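Local coordinates for prolyl endopeptidase (PDB 2BKL), which is a serine peptidase of the S9A family that probably hydrolyses oligopeptides on the carboxyl side of proline and, much less readily, of alanine, at residues T6-V11 and D22-L27; Y183-P188 and F229-L234; P199-I204 and H220-D225. One frame throughout, in Å; residues are numbered along the deposited sequence.

Interaction 1: residues T6-V11 and D22-L27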
loop_
_atom_site.group_PDB
_atom_site.type_symbol
_atom_site.label_atom_id
_atom_site.label_comp_id
_atom_site.label_asym_id
_atom_site.label_seq_id
_atom_site.Cartn_x
_atom_site.Cartn_y
_atom_site.Cartn_z
ATOM N N THR A 6 -6.886 15.463 -28.759
ATOM C CA THR A 6 -8.009 15.044 -27.936
ATOM C C THR A 6 -9.155 16.017 -28.120
ATOM O O THR A 6 -9.059 17.199 -27.730
ATOM C CB THR A 6 -7.645 14.990 -26.433
ATOM O OG1 THR A 6 -6.420 14.264 -26.229
ATOM C CG2 THR A 6 -8.717 14.182 -25.697
ATOM N N ARG A 7 -10.234 15.529 -28.710
ATOM C CA ARG A 7 -11.457 16.304 -28.796
ATOM C C ARG A 7 -11.956 16.685 -27.405
ATOM O O ARG A 7 -12.021 15.832 -26.514
ATOM C CB ARG A 7 -12.527 15.480 -29.527
ATOM C CG ARG A 7 -13.931 16.098 -29.526
ATOM C CD ARG A 7 -15.019 15.242 -30.214
ATOM N NE ARG A 7 -15.368 13.973 -29.534
ATOM C CZ ARG A 7 -14.844 12.787 -29.830
ATOM N NH1 ARG A 7 -13.913 12.683 -30.779
ATOM N NH2 ARG A 7 -15.245 11.706 -29.183
ATOM N N ALA A 8 -12.305 17.953 -27.236
ATOM C CA ALA A 8 -12.936 18.474 -26.042
ATOM C C ALA A 8 -14.398 18.701 -26.366
ATOM O O ALA A 8 -14.718 19.307 -27.391
ATOM C CB ALA A 8 -12.308 19.778 -25.615
ATOM N N GLU A 9 -15.279 18.191 -25.513
ATOM C CA GLU A 9 -16.723 18.390 -25.655
ATOM C C GLU A 9 -17.266 19.353 -24.603
ATOM O O GLU A 9 -16.589 19.743 -23.663
ATOM C CB GLU A 9 -17.450 17.063 -25.608
ATOM C CG GLU A 9 -16.986 16.077 -26.672
ATOM C CD GLU A 9 -17.695 14.729 -26.648
ATOM O OE1 GLU A 9 -18.180 14.305 -25.581
ATOM O OE2 GLU A 9 -17.740 14.065 -27.705
ATOM N N GLN A 10 -18.505 19.767 -24.779
ATOM C CA GLN A 10 -19.119 20.723 -23.867
ATOM C C GLN A 10 -20.051 20.051 -22.879
ATOM O O GLN A 10 -21.090 20.592 -22.533
ATOM C CB GLN A 10 -19.870 21.787 -24.670
ATOM C CG GLN A 10 -18.977 22.558 -25.629
ATOM C CD GLN A 10 -17.940 23.378 -24.922
ATOM O OE1 GLN A 10 -18.270 24.167 -24.025
ATOM N NE2 GLN A 10 -16.670 23.188 -25.292
ATOM N N VAL A 11 -19.662 18.884 -22.386
ATOM C CA VAL A 11 -20.417 18.202 -21.358
ATOM C C VAL A 11 -20.392 18.995 -20.055
ATOM O O VAL A 11 -19.323 19.370 -19.551
ATOM C CB VAL A 11 -19.858 16.794 -21.092
ATOM C CG1 VAL A 11 -20.555 16.150 -19.927
ATOM C CG2 VAL A 11 -19.949 15.966 -22.351
ATOM N N ASP A 22 -16.988 18.842 -17.835
ATOM C CA ASP A 22 -16.284 17.575 -18.004
ATOM C C ASP A 22 -15.922 17.420 -19.492
ATOM O O ASP A 22 -16.514 16.613 -20.200
ATOM C CB ASP A 22 -17.147 16.426 -17.490
ATOM C CG ASP A 22 -16.375 15.164 -17.165
ATOM O OD1 ASP A 22 -15.248 14.930 -17.690
ATOM O OD2 ASP A 22 -16.883 14.328 -16.389
ATOM N N PRO A 23 -14.977 18.206 -19.978
ATOM C CA PRO A 23 -14.703 18.226 -21.422
ATOM C C PRO A 23 -14.245 16.914 -22.003
ATOM O O PRO A 23 -14.475 16.657 -23.191
ATOM C CB PRO A 23 -13.616 19.309 -21.562
ATOM C CG PRO A 23 -13.083 19.508 -20.211
ATOM C CD PRO A 23 -14.167 19.183 -19.240
ATOM N N TYR A 24 -13.629 16.067 -21.188
ATOM C CA TYR A 24 -13.063 14.815 -21.664
ATOM C C TYR A 24 -13.821 13.592 -21.133
ATOM O O TYR A 24 -13.289 12.504 -21.104
ATOM C CB TYR A 24 -11.562 14.768 -21.319
ATOM C CG TYR A 24 -10.849 15.934 -21.922
ATOM C CD1 TYR A 24 -10.729 16.067 -23.293
ATOM C CD2 TYR A 24 -10.377 16.972 -21.126
ATOM C CE1 TYR A 24 -10.105 17.163 -23.859
ATOM C CE2 TYR A 24 -9.772 18.084 -21.686
ATOM C CZ TYR A 24 -9.627 18.169 -23.063
ATOM O OH TYR A 24 -9.039 19.286 -23.613
ATOM N N ARG A 25 -15.089 13.784 -20.784
ATOM C CA ARG A 25 -15.992 12.691 -20.410
ATOM C C ARG A 25 -15.904 11.476 -21.344
ATOM O O ARG A 25 -15.967 10.328 -20.891
ATOM C CB ARG A 25 -17.419 13.221 -20.343
ATOM C CG ARG A 25 -18.504 12.168 -20.119
ATOM C CD ARG A 25 -18.470 11.515 -18.767
ATOM N NE ARG A 25 -18.677 12.483 -17.726
ATOM C CZ ARG A 25 -19.835 13.038 -17.397
ATOM N NH1 ARG A 25 -20.970 12.606 -17.944
ATOM N NH2 ARG A 25 -19.891 13.985 -16.471
ATOM N N TRP A 26 -15.751 11.703 -22.644
ATOM C CA TRP A 26 -15.740 10.615 -23.602
ATOM C C TRP A 26 -14.614 9.621 -23.396
ATOM O O TRP A 26 -14.734 8.463 -23.784
ATOM C CB TRP A 26 -15.777 11.154 -25.054
ATOM C CG TRP A 26 -14.513 11.760 -25.583
ATOM C CD1 TRP A 26 -14.112 13.070 -25.491
ATOM C CD2 TRP A 26 -13.500 11.088 -26.331
ATOM N NE1 TRP A 26 -12.897 13.234 -26.115
ATOM C CE2 TRP A 26 -12.502 12.040 -26.655
ATOM C CE3 TRP A 26 -13.322 9.777 -26.759
ATOM C CZ2 TRP A 26 -11.356 11.707 -27.383
ATOM C CZ3 TRP A 26 -12.178 9.450 -27.477
ATOM C CH2 TRP A 26 -11.214 10.415 -27.783
ATOM N N LEU A 27 -13.519 10.069 -22.772
ATOM C CA LEU A 27 -12.405 9.172 -22.477
ATOM C C LEU A 27 -12.649 8.218 -21.329
ATOM O O LEU A 27 -11.812 7.332 -21.088
ATOM C CB LEU A 27 -11.151 9.985 -22.140
ATOM C CG LEU A 27 -10.563 10.793 -23.292
ATOM C CD1 LEU A 27 -9.470 11.688 -22.781
ATOM C CD2 LEU A 27 -10.004 9.861 -24.343
HETATM O O HOH W 1 -8.720 19.462 -26.231
HETATM O O HOH W 2 -16.371 14.404 -23.527
#

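Interaction 2: residues Y183-P188 and F229-L234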
loop_
_atom_site.group_PDB
_atom_site.type_symbol
_atom_site.label_atom_id
_atom_site.label_comp_id
_atom_site.label_asym_id
_atom_site.label_seq_id
_atom_site.Cartn_x
_atom_site.Cartn_y
_atom_site.Cartn_z
ATOM N N TYR A 183 -11.536 -20.648 6.519
ATOM C CA TYR A 183 -12.429 -19.495 6.374
ATOM C C TYR A 183 -11.839 -18.512 5.391
ATOM O O TYR A 183 -10.629 -18.327 5.334
ATOM C CB TYR A 183 -12.595 -18.791 7.719
ATOM C CG TYR A 183 -13.333 -19.603 8.763
ATOM C CD1 TYR A 183 -14.732 -19.590 8.852
ATOM C CD2 TYR A 183 -12.641 -20.358 9.705
ATOM C CE1 TYR A 183 -15.388 -20.300 9.791
ATOM C CE2 TYR A 183 -13.312 -21.107 10.639
ATOM C CZ TYR A 183 -14.683 -21.058 10.689
ATOM O OH TYR A 183 -15.392 -21.773 11.626
ATOM N N TYR A 184 -12.680 -17.844 4.624
ATOM C CA TYR A 184 -12.187 -16.862 3.661
ATOM C C TYR A 184 -13.291 -15.899 3.250
ATOM O O TYR A 184 -14.478 -16.169 3.412
ATOM C CB TYR A 184 -11.579 -17.542 2.411
ATOM C CG TYR A 184 -12.616 -18.252 1.570
ATOM C CD1 TYR A 184 -13.195 -19.455 1.964
ATOM C CD2 TYR A 184 -13.119 -17.664 0.431
ATOM C CE1 TYR A 184 -14.188 -20.077 1.202
ATOM C CE2 TYR A 184 -14.103 -18.287 -0.339
ATOM C CZ TYR A 184 -14.652 -19.480 0.062
ATOM O OH TYR A 184 -15.636 -20.085 -0.685
ATOM N N GLU A 185 -12.855 -14.780 2.698
ATOM C CA GLU A 185 -13.695 -13.691 2.204
ATOM C C GLU A 185 -13.941 -13.915 0.724
ATOM O O GLU A 185 -13.001 -14.070 -0.051
ATOM C CB GLU A 185 -12.980 -12.369 2.382
ATOM C CG GLU A 185 -12.595 -11.991 3.806
ATOM C CD GLU A 185 -11.537 -12.855 4.507
ATOM O OE1 GLU A 185 -10.645 -13.428 3.882
ATOM O OE2 GLU A 185 -11.591 -12.991 5.766
ATOM N N TRP A 186 -15.219 -13.953 0.338
ATOM C CA TRP A 186 -15.645 -14.369 -0.993
ATOM C C TRP A 186 -16.524 -13.302 -1.653
ATOM O O TRP A 186 -17.384 -12.717 -1.001
ATOM C CB TRP A 186 -16.462 -15.671 -0.887
ATOM C CG TRP A 186 -16.845 -16.218 -2.208
ATOM C CD1 TRP A 186 -16.016 -16.694 -3.193
ATOM C CD2 TRP A 186 -18.172 -16.373 -2.702
ATOM N NE1 TRP A 186 -16.760 -17.117 -4.274
ATOM C CE2 TRP A 186 -18.083 -16.950 -3.988
ATOM C CE3 TRP A 186 -19.433 -16.094 -2.182
ATOM C CZ2 TRP A 186 -19.212 -17.233 -4.760
ATOM C CZ3 TRP A 186 -20.556 -16.379 -2.946
ATOM C CH2 TRP A 186 -20.433 -16.939 -4.213
ATOM N N LEU A 187 -16.341 -13.097 -2.958
ATOM C CA LEU A 187 -17.249 -12.281 -3.774
ATOM C C LEU A 187 -17.978 -13.164 -4.771
ATOM O O LEU A 187 -17.363 -14.021 -5.410
ATOM C CB LEU A 187 -16.476 -11.228 -4.552
ATOM C CG LEU A 187 -15.863 -10.099 -3.750
ATOM C CD1 LEU A 187 -14.912 -9.296 -4.591
ATOM C CD2 LEU A 187 -16.939 -9.186 -3.210
ATOM N N PRO A 188 -19.285 -12.973 -4.930
ATOM C CA PRO A 188 -20.044 -13.727 -5.936
ATOM C C PRO A 188 -19.672 -13.228 -7.337
ATOM O O PRO A 188 -19.172 -12.118 -7.464
ATOM C CB PRO A 188 -21.497 -13.376 -5.582
ATOM C CG PRO A 188 -21.403 -12.025 -5.072
ATOM C CD PRO A 188 -20.137 -11.989 -4.234
ATOM N N PHE A 229 -15.572 -2.870 4.174
ATOM C CA PHE A 229 -14.958 -4.170 3.947
ATOM C C PHE A 229 -15.461 -5.160 4.997
ATOM O O PHE A 229 -15.701 -4.802 6.141
ATOM C CB PHE A 229 -13.436 -4.125 4.031
ATOM C CG PHE A 229 -12.781 -3.202 3.034
ATOM C CD1 PHE A 229 -12.580 -1.849 3.326
ATOM C CD2 PHE A 229 -12.356 -3.687 1.810
ATOM C CE1 PHE A 229 -11.960 -1.007 2.386
ATOM C CE2 PHE A 229 -11.745 -2.843 0.874
ATOM C CZ PHE A 229 -11.537 -1.524 1.168
ATOM N N LEU A 230 -15.547 -6.424 4.633
ATOM C CA LEU A 230 -15.863 -7.470 5.597
ATOM C C LEU A 230 -14.656 -8.389 5.683
ATOM O O LEU A 230 -14.186 -8.886 4.670
ATOM C CB LEU A 230 -17.086 -8.246 5.119
ATOM C CG LEU A 230 -17.700 -9.230 6.108
ATOM C CD1 LEU A 230 -18.431 -8.502 7.232
ATOM C CD2 LEU A 230 -18.652 -10.164 5.376
ATOM N N GLN A 231 -14.146 -8.616 6.886
ATOM C CA GLN A 231 -12.962 -9.448 7.055
ATOM C C GLN A 231 -13.128 -10.380 8.230
ATOM O O GLN A 231 -13.769 -10.041 9.221
ATOM C CB GLN A 231 -11.749 -8.547 7.296
ATOM C CG GLN A 231 -10.402 -9.191 7.018
ATOM C CD GLN A 231 -9.254 -8.222 7.228
ATOM O OE1 GLN A 231 -9.372 -7.018 6.918
ATOM N NE2 GLN A 231 -8.142 -8.728 7.776
ATOM N N SER A 232 -12.581 -11.584 8.115
ATOM C CA SER A 232 -12.643 -12.558 9.215
ATOM C C SER A 232 -11.250 -12.855 9.767
ATOM O O SER A 232 -10.236 -12.598 9.122
ATOM C CB SER A 232 -13.344 -13.844 8.789
ATOM O OG SER A 232 -12.575 -14.592 7.870
ATOM N N ASP A 233 -11.229 -13.403 10.983
ATOM C CA ASP A 233 -9.998 -13.951 11.552
ATOM C C ASP A 233 -10.362 -15.081 12.500
ATOM O O ASP A 233 -11.506 -15.184 12.926
ATOM C CB ASP A 233 -9.222 -12.865 12.294
ATOM C CG ASP A 233 -7.717 -13.159 12.410
ATOM O OD1 ASP A 233 -7.247 -14.194 11.864
ATOM O OD2 ASP A 233 -6.929 -12.405 13.051
ATOM N N LEU A 234 -9.399 -15.930 12.806
ATOM C CA LEU A 234 -9.626 -17.135 13.606
ATOM C C LEU A 234 -8.481 -17.270 14.597
ATOM O O LEU A 234 -7.327 -17.135 14.229
ATOM C CB LEU A 234 -9.693 -18.391 12.720
ATOM C CG LEU A 234 -10.051 -19.690 13.454
ATOM C CD1 LEU A 234 -11.498 -19.701 13.948
ATOM C CD2 LEU A 234 -9.784 -20.926 12.572
#

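Interaction 3: residues P199-I204 and H220-D225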
loop_
_atom_site.group_PDB
_atom_site.type_symbol
_atom_site.label_atom_id
_atom_site.label_comp_id
_atom_site.label_asym_id
_atom_site.label_seq_id
_atom_site.Cartn_x
_atom_site.Cartn_y
_atom_site.Cartn_z
ATOM N N PRO A 199 -18.087 -4.248 -3.953
ATOM C CA PRO A 199 -17.502 -4.362 -2.611
ATOM C C PRO A 199 -18.493 -4.609 -1.470
ATOM O O PRO A 199 -18.079 -5.066 -0.392
ATOM C CB PRO A 199 -16.754 -3.047 -2.438
ATOM C CG PRO A 199 -16.439 -2.567 -3.765
ATOM C CD PRO A 199 -17.635 -3.016 -4.633
ATOM N N GLY A 200 -19.767 -4.316 -1.695
ATOM C CA GLY A 200 -20.773 -4.558 -0.678
ATOM C C GLY A 200 -21.258 -5.996 -0.626
ATOM O O GLY A 200 -22.143 -6.288 0.175
ATOM N N TYR A 201 -20.695 -6.898 -1.437
ATOM C CA TYR A 201 -21.181 -8.278 -1.532
ATOM C C TYR A 201 -20.268 -9.333 -0.927
ATOM O O TYR A 201 -20.599 -10.527 -0.944
ATOM C CB TYR A 201 -21.497 -8.619 -2.995
ATOM C CG TYR A 201 -22.786 -7.977 -3.457
ATOM C CD1 TYR A 201 -22.816 -6.668 -3.927
ATOM C CD2 TYR A 201 -23.997 -8.658 -3.364
ATOM C CE1 TYR A 201 -23.995 -6.094 -4.322
ATOM C CE2 TYR A 201 -25.161 -8.066 -3.766
ATOM C CZ TYR A 201 -25.159 -6.795 -4.242
ATOM O OH TYR A 201 -26.332 -6.186 -4.652
ATOM N N THR A 202 -19.166 -8.898 -0.343
ATOM C CA THR A 202 -18.243 -9.804 0.336
ATOM C C THR A 202 -18.980 -10.598 1.368
ATOM O O THR A 202 -19.704 -10.017 2.194
ATOM C CB THR A 202 -17.115 -9.021 1.024
ATOM O OG1 THR A 202 -16.482 -8.143 0.073
ATOM C CG2 THR A 202 -16.010 -9.947 1.482
ATOM N N THR A 203 -18.681 -11.888 1.394
ATOM C CA THR A 203 -19.251 -12.809 2.331
ATOM C C THR A 203 -18.143 -13.613 2.988
ATOM O O THR A 203 -17.116 -13.867 2.377
ATOM C CB THR A 203 -20.204 -13.729 1.547
ATOM O OG1 THR A 203 -21.174 -12.893 0.869
ATOM C CG2 THR A 203 -21.006 -14.570 2.443
ATOM N N ILE A 204 -18.336 -14.036 4.223
ATOM C CA ILE A 204 -17.409 -14.994 4.810
ATOM C C ILE A 204 -17.939 -16.396 4.595
ATOM O O ILE A 204 -19.096 -16.645 4.907
ATOM C CB ILE A 204 -17.186 -14.749 6.304
ATOM C CG1 ILE A 204 -16.836 -13.291 6.599
ATOM C CG2 ILE A 204 -16.124 -15.721 6.852
ATOM C CD1 ILE A 204 -15.640 -12.726 5.899
ATOM N N HIS A 220 -20.856 -15.657 7.390
ATOM C CA HIS A 220 -21.409 -14.346 7.689
ATOM C C HIS A 220 -21.841 -13.706 6.393
ATOM O O HIS A 220 -21.072 -13.654 5.437
ATOM C CB HIS A 220 -20.360 -13.467 8.392
ATOM C CG HIS A 220 -20.919 -12.215 9.008
ATOM N ND1 HIS A 220 -21.391 -11.159 8.262
ATOM C CD2 HIS A 220 -21.041 -11.837 10.305
ATOM C CE1 HIS A 220 -21.822 -10.204 9.067
ATOM N NE2 HIS A 220 -21.617 -10.588 10.314
ATOM N N GLU A 221 -23.077 -13.221 6.353
ATOM C CA GLU A 221 -23.613 -12.632 5.135
ATOM C C GLU A 221 -23.005 -11.258 4.873
ATOM O O GLU A 221 -22.342 -10.660 5.719
ATOM C CB GLU A 221 -25.147 -12.527 5.228
ATOM C CG GLU A 221 -25.846 -13.877 5.156
ATOM C CD GLU A 221 -27.358 -13.735 5.144
ATOM O OE1 GLU A 221 -27.888 -12.995 6.014
ATOM O OE2 GLU A 221 -28.023 -14.344 4.267
ATOM N N ARG A 222 -23.271 -10.760 3.684
ATOM C CA ARG A 222 -22.714 -9.496 3.246
ATOM C C ARG A 222 -23.302 -8.339 4.041
ATOM O O ARG A 222 -24.357 -8.469 4.644
ATOM C CB ARG A 222 -23.013 -9.284 1.759
ATOM C CG ARG A 222 -24.461 -8.943 1.466
ATOM C CD ARG A 222 -24.803 -9.069 -0.003
ATOM N NE ARG A 222 -26.193 -8.729 -0.273
ATOM C CZ ARG A 222 -27.199 -9.576 -0.146
ATOM N NH1 ARG A 222 -26.985 -10.838 0.208
ATOM N NH2 ARG A 222 -28.433 -9.157 -0.407
ATOM N N THR A 223 -22.618 -7.207 4.023
ATOM C CA THR A 223 -23.153 -5.987 4.601
ATOM C C THR A 223 -24.094 -5.283 3.644
ATOM O O THR A 223 -24.935 -4.509 4.073
ATOM C CB THR A 223 -22.034 -4.980 4.926
ATOM O OG1 THR A 223 -21.401 -4.552 3.714
ATOM C CG2 THR A 223 -20.956 -5.602 5.823
ATOM N N GLY A 224 -23.932 -5.510 2.349
ATOM C CA GLY A 224 -24.679 -4.768 1.363
ATOM C C GLY A 224 -24.294 -3.304 1.201
ATOM O O GLY A 224 -25.035 -2.523 0.609
ATOM N N ASP A 225 -23.137 -2.935 1.743
ATOM C CA ASP A 225 -22.687 -1.559 1.796
ATOM C C ASP A 225 -21.301 -1.477 1.164
ATOM O O ASP A 225 -20.331 -1.970 1.733
ATOM C CB ASP A 225 -22.633 -1.130 3.263
ATOM C CG ASP A 225 -22.306 0.317 3.439
ATOM O OD1 ASP A 225 -21.862 0.955 2.460
ATOM O OD2 ASP A 225 -22.502 0.897 4.552
HETATM O O HOH W 3 -20.079 -7.324 2.733
#

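Interaction 1: residues T6-V11 and D22-L27
Arg-7 lies flat over the Trp-26 indole in a cation-pi stack, where a loop before strand 12-15 meets the type I beta turn Asp-22 to Arg-25 after strand 18-21. The planes are 27° apart, and NH2 of Arg-7 comes to 3.4 Å from CD2 of Trp-26. A bend at chi3 (68°) folds the arginine over the ring, while NE pairs with OE2 of Glu-9 and NH1 with Glu-34. CD2 of Leu-27 lies over the opposite indole face, toward its rim.

Three hydrogen bonds join the segments. NE1 of Trp-26 donates in its ring plane to O of Arg-7 at 2.8 Å. Glu-9 N meets O of Pro-23 on a lone pair, at 174°, and Asp-22 N donates to O of Val-11 at 2.9 Å.

In apolar packing, CG2 of Thr-6 reaches CD1 of Tyr-24 at 3.7 Å; both residues and Leu-27 pack on helix 622-632 of the hydrolase part.

The CG1 methyl of Val-11 sits on a face of the Arg-25 guanidinium, salt-bridged within 22-27 to OD2 of Asp-22, whose OD1 bonds to Tyr-596 OH and pairs with Lys-626.

One water donates to OE1 of Glu-9 and O of Pro-23 and accepts from Trp-26 N at 2.9 Å.

Interaction 2: residues Y183-P188 and F229-L234
The Tyr-183 ring is approached obliquely by the two methyls of Leu-234, CD1 lying 4.0 Å from CE2 of Tyr-183, and it also meets Tyr-206 edge-to-face. The second flat group, the Glu-185 carboxylate, is met at OE2 alone by Ser-232, from two directions. Backbone N of Ser-232 arrives on the anti side, 16° out of the carboxylate plane, over 2.9 Å to OE2. The hydroxyl OG of Ser-232 donates to that same OE2 from above the plane, at 2.8 Å.

These side chains bridge two neighbouring blades of the beta-propeller. Strands 181-186 and 229-234 belong to different four-stranded sheets, yet run antiparallel (172°) with axes 6.7 Å apart at closest approach. No backbone-to-backbone bond is found between these segments; the Glu-185 carboxylate accepts both bonds, from main-chain N and OG of Ser-232.

Torsions explain how the glutamate reaches across. A bend at chi2 (66°) curls its chain, carrying CG to 3.6 Å from O of Leu-230 and turning OE2 onto Ser-232. The other oxygen, OE1, accepts from N of Thr-172, which fixes the rotation of the carboxylate.

Lys-174 forms a salt bridge with OE2 and also donates to O of Ser-232. Replacing Glu-185 with an alanine would probably leave the amide and hydroxyl of Ser-232 without this acceptor and Lys-174 without its counter-charge. The chemistry thus implies a joint whose polar part centres on one buried carboxylate, whose negative charge is likely to be stabilised by the ammonium group and the converging donors.

Interaction 3: residues P199-I204 and H220-D225
Arg-222 and Tyr-201 lie side by side and point the same way, the guanidinium and phenol planes only 6° apart, with CD of the arginine 3.5 Å from CD2 of the tyrosine. Of the residues here, Arg-222 has the most surface buried by the contact. Its CG stands between the backbone N and the carbonyl carbon (chi1 73°), and the chain then runs extended to NE along the ring. At its base, CA makes a CA-H...O contact of 3.2 Å with O of Thr-202, and CB packs against O of Gly-200.

Gly-200 is the second centre. Its CA faces O of Asp-225, and a CB in this position would fall 3.0 Å from N of Asp-225, a clash, so the close approach of the two segments depends on the missing side chain. Its carbonyl O receives a weak bond from N of Gly-224. Thr-223 shapes that turn as an ST turn, its OG1 accepting from N of Asp-225 at 3.1 Å, and OG1 also bonds with the hydroxyl of Thr-228. A water that accepts from N of Thr-223 lies 2.8 Å from O of Thr-202.

His-220 ends strand 217-220, an edge strand of this propeller blade, and forms an antiparallel hydrogen-bonded pair with Ile-204 of strand 203-208. N of Ile-204 donates in the carbonyl plane to O of His-220 at 3.0 Å, and the reciprocal bond returns from N of His-220. The imidazole is fixed by ND1, which donates in its ring plane to a lone pair of O of Glu-221 at 2.8 Å.

The chemistry is mostly that of the main chain: two regular bonds at the strand end give way to CA-H...O contacts, a weak bond and water, so charge pairing between side chains probably contributes little to holding the two segments together.

How the interactions relate
Interactions 2 and 3 share one region of the propeller, their centres about 9 Å apart, whereas interaction 1 lies about 40 Å from the centre of interaction 2 and about 36 Å from that of interaction 3. Interaction 2 is buried and joins two blades through a carboxylate; interaction 3 is partly buried and continues the edge of one of those blades by main-chain pairing. Strands 181-186 and 203-208 are neighbours in that sheet, and N of Trp-186 probably donates to O of Thr-203 at 2.8 Å. Interaction 1, also partly buried, joins loops flanking strands 12-15 and 18-21 through a cation-pi stack, three hydrogen bonds and bridging waters, with ion pairs inside each segment.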